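Local coordinates for protein topoisomerase IV subunit A (Escherichia coli, PDB 1ZVT) that probably binds and wraps DNA through its C-terminal beta-pinwheel domain, influencing which DNA substrates topoisomerase IV relaxes or unlinks, at residues A[1-5]-A[40-44]; A[5-11]-A[33-39]; A[13-17]-A[64-68]; A[87-91]-A[134-138]. All blocks are in the same frame, centred on the assembly; numbering follows the deposited sequence.

Contact 1: residues A[1-5]-A[40-44]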
# COMPACT_ATOMS: atom_id res chain seq x y z
N SER A 1 -23.40 8.83 -12.78
CA SER A 1 -22.68 7.64 -12.22
C SER A 1 -22.62 6.51 -13.26
O SER A 1 -23.66 6.01 -13.71
CB SER A 1 -23.36 7.16 -10.94
OG SER A 1 -22.69 6.04 -10.38
N GLU A 2 -21.41 6.12 -13.63
CA GLU A 2 -21.20 5.03 -14.58
C GLU A 2 -19.91 4.31 -14.18
O GLU A 2 -19.00 4.95 -13.65
CB GLU A 2 -21.10 5.55 -16.02
CG GLU A 2 -19.75 6.21 -16.39
CD GLU A 2 -19.65 6.61 -17.87
OE1 GLU A 2 -19.21 7.75 -18.15
OE2 GLU A 2 -19.99 5.79 -18.74
N PRO A 3 -19.83 2.99 -14.40
CA PRO A 3 -18.62 2.22 -14.08
C PRO A 3 -17.40 2.73 -14.84
O PRO A 3 -17.50 2.96 -16.04
CB PRO A 3 -18.96 0.80 -14.55
CG PRO A 3 -20.11 0.96 -15.46
CD PRO A 3 -20.89 2.11 -14.94
N VAL A 4 -16.27 2.88 -14.14
CA VAL A 4 -15.03 3.31 -14.76
C VAL A 4 -13.87 2.48 -14.23
O VAL A 4 -13.94 1.93 -13.11
CB VAL A 4 -14.70 4.82 -14.50
CG1 VAL A 4 -15.77 5.71 -15.15
CG2 VAL A 4 -14.59 5.12 -13.02
N THR A 5 -12.80 2.43 -15.03
CA THR A 5 -11.50 1.88 -14.59
C THR A 5 -10.48 2.97 -14.75
O THR A 5 -10.37 3.56 -15.83
CB THR A 5 -11.10 0.67 -15.45
OG1 THR A 5 -12.08 -0.34 -15.29
CG2 THR A 5 -9.74 0.13 -15.02
N LYS A 40 -10.91 0.13 -10.05
CA LYS A 40 -12.25 0.29 -10.62
C LYS A 40 -13.20 0.91 -9.61
O LYS A 40 -12.99 0.82 -8.39
CB LYS A 40 -12.79 -1.05 -11.13
CG LYS A 40 -13.11 -2.06 -10.02
CD LYS A 40 -13.70 -3.34 -10.62
CE LYS A 40 -13.84 -4.44 -9.57
NZ LYS A 40 -12.49 -4.95 -9.13
N GLY A 41 -14.24 1.55 -10.13
CA GLY A 41 -15.21 2.20 -9.27
C GLY A 41 -16.26 2.85 -10.12
O GLY A 41 -16.54 2.39 -11.23
N LYS A 42 -16.85 3.91 -9.59
CA LYS A 42 -17.90 4.65 -10.30
C LYS A 42 -17.43 6.05 -10.61
O LYS A 42 -16.56 6.58 -9.93
CB LYS A 42 -19.16 4.72 -9.43
CG LYS A 42 -19.88 3.37 -9.29
CD LYS A 42 -21.04 3.48 -8.29
CE LYS A 42 -21.72 2.13 -8.09
NZ LYS A 42 -23.20 2.30 -7.94
N SER A 43 -18.01 6.65 -11.65
CA SER A 43 -17.54 7.94 -12.14
C SER A 43 -17.80 9.06 -11.12
O SER A 43 -17.15 10.10 -11.19
CB SER A 43 -18.15 8.24 -13.52
OG SER A 43 -19.56 8.19 -13.44
N ASN A 44 -18.72 8.82 -10.18
CA ASN A 44 -19.02 9.79 -9.13
C ASN A 44 -18.35 9.51 -7.79
O ASN A 44 -18.83 9.93 -6.74
CB ASN A 44 -20.54 9.96 -8.96
CG ASN A 44 -21.23 8.69 -8.49
OD1 ASN A 44 -20.69 7.58 -8.60
ND2 ASN A 44 -22.45 8.84 -7.97
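K40, G41 and K42 pair antiparallel with T5, V4 and P3, zipping one end of the outermost strand 35-42 onto strand 3-9 in a four-stranded blade of the beta-pinwheel. K40 faces T5 in a non-hydrogen-bonded pair; its CA makes a CA-H...O contact with V4 O at 3.4 Å, while the far end of its chain leads away. G41 forms the hydrogen-bonded pair with V4: V4 N reaches G41 O at 3.0 Å, nearly straight at 173°, and G41 N returns a bond to V4 O. K42 stands opposite P3, a non-hydrogen-bonded position at which their side chains diverge, and its CD lies 3.7 Å from S1 OG. Beyond the paired strands S43 grips E2 twice. Its N donates to E2 O at 2.8 Å, and its OG, folded between its own backbone N and carbonyl carbon (chi1 56°), accepts from E2 N at 2.8 Å. S43 CB meanwhile rests 3.8 Å from V4 CG1. An alanine here would keep the backbone bond but is likely to leave E2 N without its acceptor, allowing the first residues of the chain to fray. At N44 the chain ends its approach with the amide oxygen: S1 OG donates to N44 OD1 at 3.1 Å, coming from well above the carbonyl plane, 57° out of it.

Contact 2: residues A[5-11]-A[33-39]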
# COMPACT_ATOMS: atom_id res chain seq x y z
N THR A 5 -12.80 2.43 -15.03
CA THR A 5 -11.50 1.88 -14.59
C THR A 5 -10.48 2.97 -14.75
O THR A 5 -10.37 3.56 -15.83
CB THR A 5 -11.10 0.67 -15.45
OG1 THR A 5 -12.08 -0.34 -15.29
CG2 THR A 5 -9.74 0.13 -15.02
N ILE A 6 -9.74 3.25 -13.69
CA ILE A 6 -8.66 4.23 -13.78
C ILE A 6 -7.35 3.47 -13.98
O ILE A 6 -7.08 2.50 -13.27
CB ILE A 6 -8.54 5.10 -12.51
CG1 ILE A 6 -9.92 5.62 -12.03
CG2 ILE A 6 -7.52 6.22 -12.75
CD1 ILE A 6 -10.72 6.39 -13.09
N VAL A 7 -6.58 3.89 -14.98
CA VAL A 7 -5.34 3.19 -15.36
C VAL A 7 -4.16 4.12 -15.18
O VAL A 7 -4.16 5.24 -15.68
CB VAL A 7 -5.41 2.73 -16.84
CG1 VAL A 7 -4.10 1.98 -17.27
CG2 VAL A 7 -6.68 1.87 -17.07
N LEU A 8 -3.17 3.62 -14.43
CA LEU A 8 -1.93 4.35 -14.11
C LEU A 8 -0.78 3.71 -14.84
O LEU A 8 -0.64 2.48 -14.85
CB LEU A 8 -1.68 4.25 -12.60
CG LEU A 8 -0.38 4.85 -12.07
CD1 LEU A 8 -0.35 6.38 -12.28
CD2 LEU A 8 -0.19 4.47 -10.57
N SER A 9 0.05 4.54 -15.46
CA SER A 9 1.20 4.03 -16.18
C SER A 9 2.49 4.19 -15.37
O SER A 9 2.53 4.92 -14.36
CB SER A 9 1.34 4.72 -17.53
OG SER A 9 1.85 6.03 -17.36
N GLN A 10 3.55 3.52 -15.84
CA GLN A 10 4.86 3.55 -15.15
C GLN A 10 5.39 4.98 -15.01
O GLN A 10 6.00 5.33 -13.99
CB GLN A 10 5.87 2.71 -15.94
CG GLN A 10 5.64 1.21 -15.84
CD GLN A 10 5.70 0.69 -14.41
OE1 GLN A 10 6.42 1.24 -13.55
NE2 GLN A 10 4.93 -0.36 -14.13
N MET A 11 5.12 5.79 -16.03
CA MET A 11 5.58 7.19 -16.06
C MET A 11 4.65 8.16 -15.34
O MET A 11 4.91 9.37 -15.32
CB MET A 11 5.77 7.65 -17.50
CG MET A 11 6.87 6.91 -18.27
SD MET A 11 8.47 7.12 -17.48
CE MET A 11 8.74 5.53 -16.70
N ASP A 33 6.69 4.07 -22.19
CA ASP A 33 5.78 3.94 -21.05
C ASP A 33 5.00 2.64 -21.16
O ASP A 33 4.94 2.02 -22.23
CB ASP A 33 4.84 5.15 -21.01
CG ASP A 33 4.19 5.37 -19.63
OD1 ASP A 33 4.51 4.66 -18.66
OD2 ASP A 33 3.35 6.29 -19.54
N SER A 34 4.40 2.22 -20.05
CA SER A 34 3.60 1.01 -20.04
C SER A 34 2.79 0.94 -18.75
O SER A 34 2.93 1.77 -17.85
CB SER A 34 4.49 -0.24 -20.17
OG SER A 34 5.41 -0.31 -19.10
N PHE A 35 1.98 -0.12 -18.68
CA PHE A 35 1.02 -0.34 -17.61
C PHE A 35 1.68 -0.47 -16.25
O PHE A 35 2.73 -1.11 -16.11
CB PHE A 35 0.25 -1.63 -17.92
CG PHE A 35 -0.72 -2.01 -16.84
CD1 PHE A 35 -1.93 -1.33 -16.72
CD2 PHE A 35 -0.42 -3.06 -15.93
CE1 PHE A 35 -2.85 -1.69 -15.72
CE2 PHE A 35 -1.31 -3.43 -14.95
CZ PHE A 35 -2.54 -2.75 -14.84
N LYS A 36 1.04 0.12 -15.23
CA LYS A 36 1.47 -0.01 -13.85
C LYS A 36 0.39 -0.61 -12.96
O LYS A 36 0.67 -1.54 -12.21
CB LYS A 36 1.94 1.33 -13.28
CG LYS A 36 2.43 1.20 -11.80
CD LYS A 36 3.20 2.44 -11.32
CE LYS A 36 3.35 2.42 -9.80
NZ LYS A 36 4.06 1.23 -9.27
N ALA A 37 -0.83 -0.08 -13.04
CA ALA A 37 -1.92 -0.52 -12.18
C ALA A 37 -3.24 -0.01 -12.69
O ALA A 37 -3.31 1.03 -13.39
CB ALA A 37 -1.70 -0.05 -10.72
N ALA A 38 -4.30 -0.71 -12.29
CA ALA A 38 -5.66 -0.26 -12.57
C ALA A 38 -6.53 -0.44 -11.33
O ALA A 38 -6.34 -1.40 -10.54
CB ALA A 38 -6.25 -0.99 -13.75
N VAL A 39 -7.46 0.49 -11.15
CA VAL A 39 -8.50 0.35 -10.10
C VAL A 39 -9.86 0.58 -10.72
O VAL A 39 -9.98 1.15 -11.80
CB VAL A 39 -8.26 1.31 -8.90
CG1 VAL A 39 -6.92 0.95 -8.20
CG2 VAL A 39 -8.24 2.74 -9.37
O HOH W 1 6.60 1.10 -10.75
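A classic beta bulge, in which K36 and A37 both face L8, interrupts the antiparallel pairing of strands 3-9 and 35-42 in a beta-pinwheel blade. L8 O accepts two backbone bonds, from K36 N at 2.9 Å and A37 N at 3.1 Å, and L8 N donates to A37 O. On the I6 side of the bulge the pairing is regular, I6 and V39 exchanging both bonds, with I6 CB against V39 CG2. V7 CG1 meets the edge of the F35 ring at CD1, 4.0 Å away, the two side chains crossing at about a right angle. L8 and K36 run side by side, CD2 of the leucine beside CD of the lysine. Past S9 the carboxylate of D33 gathers the turning chain. Its OD2 takes S9 OG on the syn side at 2.7 Å; its OD1 receives M11 N at 2.9 Å and S34 N from opposite faces of the carboxylate plane. With a leucine in its place, M11 N, S34 N and S9 OG are likely to lose this shared acceptor group, and the 9-11 turn would be freer to shift. Q10 N bonds S34 O, and the glutamine side chain, bent at chi2 (-60°), brings NE2 to F35 O at 3.1 Å; a water links Q10 OE1 with K36 NZ. Strand 13-18 flanks strand 3-9 on its other edge, while M89 of strand 86-90 packs against I6, L8 and V39, and V47 of strand 47-51 against I6 and V39.

Contact 3: residues A[13-17]-A[64-68]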
# COMPACT_ATOMS: atom_id res chain seq x y z
N TRP A 13 1.20 8.60 -15.86
CA TRP A 13 0.13 9.12 -16.69
C TRP A 13 -1.12 8.33 -16.40
O TRP A 13 -1.05 7.12 -16.12
CB TRP A 13 0.49 9.01 -18.17
CG TRP A 13 1.52 10.03 -18.57
CD1 TRP A 13 2.65 10.37 -17.89
CD2 TRP A 13 1.49 10.84 -19.74
NE1 TRP A 13 3.35 11.33 -18.57
CE2 TRP A 13 2.65 11.65 -19.71
CE3 TRP A 13 0.61 10.97 -20.82
CZ2 TRP A 13 2.95 12.58 -20.72
CZ3 TRP A 13 0.90 11.90 -21.83
CH2 TRP A 13 2.07 12.68 -21.77
N VAL A 14 -2.26 9.00 -16.44
CA VAL A 14 -3.53 8.36 -16.06
C VAL A 14 -4.61 8.57 -17.09
O VAL A 14 -4.57 9.53 -17.86
CB VAL A 14 -4.06 8.87 -14.70
CG1 VAL A 14 -3.21 8.33 -13.57
CG2 VAL A 14 -4.09 10.43 -14.64
N ARG A 15 -5.61 7.68 -17.07
CA ARG A 15 -6.82 7.88 -17.84
C ARG A 15 -7.96 7.13 -17.15
O ARG A 15 -7.71 6.29 -16.29
CB ARG A 15 -6.64 7.39 -19.27
CG ARG A 15 -6.68 5.88 -19.42
CD ARG A 15 -6.06 5.48 -20.73
NE ARG A 15 -4.61 5.30 -20.67
CZ ARG A 15 -3.85 4.99 -21.71
NH1 ARG A 15 -4.39 4.85 -22.92
NH2 ARG A 15 -2.56 4.83 -21.57
N SER A 16 -9.19 7.45 -17.54
CA SER A 16 -10.39 6.83 -16.96
C SER A 16 -11.14 6.16 -18.10
O SER A 16 -11.68 6.85 -18.97
CB SER A 16 -11.28 7.89 -16.29
OG SER A 16 -12.47 7.33 -15.76
N ALA A 17 -11.17 4.84 -18.10
CA ALA A 17 -11.83 4.08 -19.17
C ALA A 17 -13.24 3.74 -18.74
O ALA A 17 -13.49 3.47 -17.57
CB ALA A 17 -11.06 2.82 -19.47
N LEU A 64 -10.61 13.24 -16.17
CA LEU A 64 -9.54 12.45 -16.78
C LEU A 64 -9.89 12.07 -18.22
O LEU A 64 -11.08 11.92 -18.55
CB LEU A 64 -9.26 11.19 -15.95
CG LEU A 64 -8.72 11.43 -14.55
CD1 LEU A 64 -8.55 10.10 -13.82
CD2 LEU A 64 -7.40 12.20 -14.61
N PRO A 65 -8.87 11.90 -19.09
CA PRO A 65 -9.10 11.49 -20.48
C PRO A 65 -9.57 10.03 -20.57
O PRO A 65 -9.37 9.25 -19.64
CB PRO A 65 -7.72 11.68 -21.13
CG PRO A 65 -6.75 11.50 -20.01
CD PRO A 65 -7.44 12.07 -18.79
N SER A 66 -10.18 9.67 -21.70
CA SER A 66 -10.71 8.31 -21.87
C SER A 66 -9.64 7.29 -22.26
O SER A 66 -8.47 7.62 -22.37
CB SER A 66 -11.83 8.32 -22.92
OG SER A 66 -11.26 8.31 -24.22
N ALA A 67 -10.07 6.05 -22.51
CA ALA A 67 -9.15 4.94 -22.82
C ALA A 67 -8.32 5.21 -24.06
O ALA A 67 -7.16 4.82 -24.14
CB ALA A 67 -9.93 3.64 -22.99
N ARG A 68 -8.94 5.86 -25.04
CA ARG A 68 -8.25 6.27 -26.26
C ARG A 68 -7.28 7.41 -25.96
O ARG A 68 -7.57 8.34 -25.21
CB ARG A 68 -9.27 6.68 -27.32
CG ARG A 68 -10.18 5.54 -27.72
CD ARG A 68 -11.53 6.02 -28.25
NE ARG A 68 -12.32 4.87 -28.69
CZ ARG A 68 -12.54 4.54 -29.96
NH1 ARG A 68 -12.04 5.29 -30.95
NH2 ARG A 68 -13.26 3.47 -30.26
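S16 N donates to P65 O at 2.8 Å in a nearly straight backbone hydrogen bond (173°) that ties strand 13-18 to the irregular segment 64-68. S16 O then meets S66 CA in a CA-H...O contact at 3.4 Å; the segment, which forms no regular strand, passes at about 60° to strand 13-18. The close packing lies around this bond. The side chains of V14 and L64 cross at a slant, with V14 CG2 3.8 Å from L64 CD2; L64 CB rests on S16 CB, and P65 CG sits 3.6 Å from V14 O. Farther along, the two alanine methyls, A17 CB and A67 CB, touch at 3.8 Å. R15 stretches beside P65 O and S66 O, and the bend at chi3 (87°) turns its guanidinium to A67: NH1 donates to A67 O at 3.0 Å, with the carbonyl oxygen at the edge of the flat group and in its plane. R15 has other partners as well: NH2 bonds N28 O, and the charge sits against Y29 in a cation-pi contact, so the group is held at several points. The solvent side is looser: S66 is exposed, its CB directed away from the strand, and it meets the strand mainly through backbone atoms. Strand 72-73 pairs with strand 13-18 through backbone hydrogen bonding between V14 and E72. A strand from later in the chain thus closes this blade after the second hairpin, 47-51 and 55-59, has been made, the strand exchange between blades that marks the beta-pinwheel.

Contact 4: residues A[87-91]-A[134-138]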
# COMPACT_ATOMS: atom_id res chain seq x y z
N ASP A 87 3.05 6.39 -6.22
CA ASP A 87 3.35 4.97 -6.07
C ASP A 87 2.14 4.07 -5.89
O ASP A 87 2.21 2.87 -6.15
CB ASP A 87 4.32 4.78 -4.88
CG ASP A 87 5.66 5.42 -5.13
OD1 ASP A 87 5.97 5.79 -6.29
OD2 ASP A 87 6.43 5.59 -4.15
N HIS A 88 1.03 4.66 -5.43
CA HIS A 88 -0.12 3.87 -5.06
C HIS A 88 -1.41 4.56 -5.49
O HIS A 88 -1.51 5.79 -5.43
CB HIS A 88 -0.18 3.60 -3.54
CG HIS A 88 1.16 3.25 -2.93
ND1 HIS A 88 1.73 2.01 -3.05
CD2 HIS A 88 2.02 4.00 -2.21
CE1 HIS A 88 2.90 2.00 -2.44
NE2 HIS A 88 3.10 3.19 -1.91
N MET A 89 -2.37 3.74 -5.93
CA MET A 89 -3.66 4.22 -6.42
C MET A 89 -4.78 3.38 -5.80
O MET A 89 -4.69 2.14 -5.75
CB MET A 89 -3.71 4.09 -7.95
CG MET A 89 -5.00 4.54 -8.58
SD MET A 89 -4.98 4.63 -10.41
CE MET A 89 -4.61 2.92 -10.87
N LEU A 90 -5.83 4.05 -5.31
CA LEU A 90 -6.94 3.36 -4.65
C LEU A 90 -8.27 3.94 -5.09
O LEU A 90 -8.39 5.16 -5.33
CB LEU A 90 -6.85 3.53 -3.14
CG LEU A 90 -5.70 2.79 -2.46
CD1 LEU A 90 -4.43 3.62 -2.42
CD2 LEU A 90 -6.14 2.40 -1.06
N MET A 91 -9.29 3.10 -5.14
CA MET A 91 -10.65 3.54 -5.37
C MET A 91 -11.53 2.59 -4.57
O MET A 91 -11.65 1.42 -4.92
CB MET A 91 -10.97 3.49 -6.87
CG MET A 91 -12.09 4.34 -7.31
SD MET A 91 -12.07 4.57 -9.11
CE MET A 91 -13.30 5.84 -9.30
N VAL A 134 7.00 4.83 2.32
CA VAL A 134 5.61 4.43 2.54
C VAL A 134 5.45 2.94 2.20
O VAL A 134 5.96 2.48 1.16
CB VAL A 134 4.64 5.23 1.62
CG1 VAL A 134 3.19 4.80 1.88
CG2 VAL A 134 4.77 6.75 1.82
N MET A 135 4.72 2.18 3.03
CA MET A 135 4.39 0.80 2.69
C MET A 135 3.21 0.80 1.71
O MET A 135 2.40 1.71 1.69
CB MET A 135 3.97 -0.01 3.92
CG MET A 135 5.01 -0.12 5.00
SD MET A 135 6.56 -0.87 4.47
CE MET A 135 6.08 -2.57 4.11
N PRO A 136 3.07 -0.27 0.92
CA PRO A 136 1.86 -0.34 0.11
C PRO A 136 0.59 -0.35 1.00
O PRO A 136 0.52 -1.21 1.88
CB PRO A 136 1.99 -1.70 -0.59
CG PRO A 136 3.48 -1.95 -0.64
CD PRO A 136 3.97 -1.42 0.71
N PRO A 137 -0.36 0.58 0.81
CA PRO A 137 -1.61 0.57 1.64
C PRO A 137 -2.31 -0.75 1.50
O PRO A 137 -2.30 -1.35 0.42
CB PRO A 137 -2.48 1.69 1.01
CG PRO A 137 -1.43 2.63 0.43
CD PRO A 137 -0.36 1.71 -0.13
N VAL A 138 -2.93 -1.22 2.58
CA VAL A 138 -3.62 -2.49 2.55
C VAL A 138 -5.08 -2.25 2.87
O VAL A 138 -5.40 -1.65 3.89
CB VAL A 138 -3.06 -3.50 3.55
CG1 VAL A 138 -3.78 -4.87 3.41
CG2 VAL A 138 -1.54 -3.65 3.35
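H88 and P137 meet in a CH-pi contact, where the edge strand 86-90 of one beta-pinwheel blade faces the chain entering strand 138-139 of the next. P137 CD lies 3.7 Å from the centroid of the imidazole and 18° off the ring normal, over the face and shifted toward the rim; CG of H88 is its nearest ring atom, at 3.5 Å. The opposite face of the ring is taken by CB of the adjacent D87, so the imidazole is sandwiched between aliphatic carbons. With CG anti to the carbonyl carbon and beside the backbone N (chi1 -42°), the ring projects from the strand into the loop. Other van der Waals contacts surround this one. P136 CA approaches H88 CE1 obliquely at 3.6 Å, and V134 CG1 lies 4.1 Å from NE2, the valine and histidine side chains sliding past each other in opposite directions. Further along the strand L90 CD1 meets P137 CG at 4.3 Å, a looser apolar touch; L90 also packs on L98 and F112, and P137 on M100, which carries the contact into the neighbouring sheet. Backbone pairing stays within each blade: D87 and H88 both face V50 in a classic beta bulge, whereas M135 bonds A101 and V138 bonds L99. Between the two segments themselves polar bonding plays no part, and H88 NE2 stays 4.0 Å from M135 O. The blades therefore meet here by shape and dispersion, with the flat imidazole fitted against a rigid proline ring.

Overall arrangement
Contacts 1 and 2 are two lengths of one strand pair, 3-9 with 35-42, sharing T5; their centres are about 16 Å apart, and contact 2 is nested inside the loop that contact 1 closes. Contact 3 works on the other side of strand 3-9, along strand 13-18, its centre about 12 Å from that of contact 1 and about 10 Å from that of contact 2, joined to both by a probable hydrogen bond from A17 N to T5 O. Contact 4 comes later and lies near the centre of the whole chain: M89 packs on contact 2 and M91 on contact 1, while segment 134-138 belongs with the following blade. Together they trace the route from pairing within one blade to packing between successive beta-pinwheel blades.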